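Local atomic coordinates of uncharacterized protein (Bordetella bronchiseptica, PDB entry 4XG0), a protein that is probably a kinase of the DUF1537 family, phosphorylating acid sugars in catabolic pathways, with a sugar-binding N-terminal and a nucleotide-binding C-terminal domain. Residues G157-P160 with V161-S165. Numbering follows the deposited sequence.
Sequences GDRP and VTETS
Glu163 N donates to Pro160 O at 2.9 Å with an N-H...O angle of 161°, an i to i+3 backbone bond that bends the chain out of the short strand 159-160 into the 3-10 segment 161-163. The donor stands 43° out of the carbonyl plane of Pro160, so the bond, though nearly straight at the hydrogen, is not directed at a lone pair. Thr164 repeats the step one residue on: its N lies 2.9 Å from Val161 O, and its OG1 reaches the same oxygen at 2.7 Å, in the carbonyl plane and on a lone pair. Two donors thus grip Val161 O. With chi1 at 73°, Thr164 holds OG1 between its backbone N and carbonyl carbon, where it can close this bond, while CG2 is left to meet Arg159 NH1 at 3.6 Å, at the guanidinium edge and near its plane. The Glu163 side chain, extended beyond CG, lies alongside the Pro160 ring and points the same way. Its OE2 lies 3.7 Å from Pro160 CD and its OE1 3.6 Å from Arg159 CB, so the carboxylate touches aliphatic carbon. The opposite charges are not in contact: Arg159 NE and Glu163 OE1 are 4.7 Å apart, so any attraction between them is probably long-range, with no salt bridge formed. Val161, by contrast, is buried, packing on Val156, Thr114 and Val174, and Pro160 rests on Val153 and Tyr155 of strand 153-156. Successive i to i+3 bonds are the signature of a 3-10 turn, which here follows strand 159-160, the outermost strand within this chain of the small antiparallel sheet in the probable sugar-binding domain.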
loop_
_atom_site.group_PDB
_atom_site.type_symbol
_atom_site.label_atom_id
_atom_site.label_comp_id
_atom_site.label_asym_id
_atom_site.label_seq_id
_atom_site.Cartn_x
_atom_site.Cartn_y
_atom_site.Cartn_z
ATOM N N GLY A 157 -20.866 7.884 12.377
ATOM C CA GLY A 157 -21.784 6.824 12.762
ATOM C C GLY A 157 -22.967 6.755 11.785
ATOM O O GLY A 157 -22.758 6.762 10.572
ATOM N N ASP A 158 -24.198 6.704 12.298
ATOM C CA ASP A 158 -25.379 6.522 11.446
ATOM C C ASP A 158 -26.060 7.847 11.035
ATOM O O ASP A 158 -27.196 7.821 10.516
ATOM C CB ASP A 158 -26.401 5.597 12.134
ATOM C CG ASP A 158 -27.083 4.623 11.153
ATOM O OD1 ASP A 158 -26.386 4.035 10.289
ATOM O OD2 ASP A 158 -28.321 4.454 11.260
ATOM N N ARG A 159 -25.392 8.988 11.256
ATOM C CA ARG A 159 -25.980 10.309 10.898
ATOM C C ARG A 159 -25.057 11.144 10.000
ATOM O O ARG A 159 -23.851 11.094 10.133
ATOM C CB ARG A 159 -26.275 11.154 12.139
ATOM C CG ARG A 159 -26.793 10.402 13.339
ATOM C CD ARG A 159 -27.232 11.372 14.434
ATOM N NE ARG A 159 -26.101 12.058 15.060
ATOM C CZ ARG A 159 -25.651 11.828 16.294
ATOM N NH1 ARG A 159 -24.607 12.506 16.766
ATOM N NH2 ARG A 159 -26.237 10.926 17.076
ATOM N N PRO A 160 -25.626 11.943 9.090
ATOM C CA PRO A 160 -24.838 12.945 8.352
ATOM C C PRO A 160 -24.133 13.896 9.300
ATOM O O PRO A 160 -24.707 14.196 10.340
ATOM C CB PRO A 160 -25.930 13.729 7.597
ATOM C CG PRO A 160 -26.994 12.725 7.374
ATOM C CD PRO A 160 -27.023 11.897 8.637
ATOM N N VAL A 161 -22.952 14.394 8.942
ATOM C CA VAL A 161 -22.138 15.141 9.876
ATOM C C VAL A 161 -22.899 16.397 10.350
ATOM O O VAL A 161 -22.797 16.754 11.513
ATOM C CB VAL A 161 -20.775 15.489 9.274
ATOM C CG1 VAL A 161 -20.944 16.359 8.024
ATOM C CG2 VAL A 161 -19.887 16.153 10.302
ATOM N N THR A 162 -23.700 17.016 9.469
ATOM C CA THR A 162 -24.494 18.195 9.842
ATOM C C THR A 162 -25.560 17.928 10.921
ATOM O O THR A 162 -26.185 18.868 11.399
ATOM C CB THR A 162 -25.204 18.873 8.601
ATOM O OG1 THR A 162 -25.817 17.881 7.770
ATOM C CG2 THR A 162 -24.210 19.677 7.776
ATOM N N GLU A 163 -25.781 16.666 11.298
ATOM C CA GLU A 163 -26.651 16.350 12.443
ATOM C C GLU A 163 -25.871 16.154 13.757
ATOM O O GLU A 163 -26.449 15.789 14.779
ATOM C CB GLU A 163 -27.492 15.100 12.176
ATOM C CG GLU A 163 -28.559 15.276 11.102
ATOM C CD GLU A 163 -29.340 14.004 10.853
ATOM O OE1 GLU A 163 -29.309 13.111 11.725
ATOM O OE2 GLU A 163 -29.983 13.888 9.783
ATOM N N THR A 164 -24.568 16.399 13.726
ATOM C CA THR A 164 -23.719 16.150 14.885
ATOM C C THR A 164 -23.093 17.442 15.394
ATOM O O THR A 164 -23.268 18.510 14.810
ATOM C CB THR A 164 -22.571 15.187 14.544
ATOM O OG1 THR A 164 -21.608 15.865 13.733
ATOM C CG2 THR A 164 -23.093 13.971 13.807
ATOM N N SER A 165 -22.335 17.312 16.478
ATOM C CA SER A 165 -21.707 18.435 17.167
ATOM C C SER A 165 -20.959 19.419 16.259
ATOM O O SER A 165 -20.814 20.594 16.595
ATOM C CB SER A 165 -20.733 17.885 18.210
ATOM O OG SER A 165 -20.929 16.490 18.393
#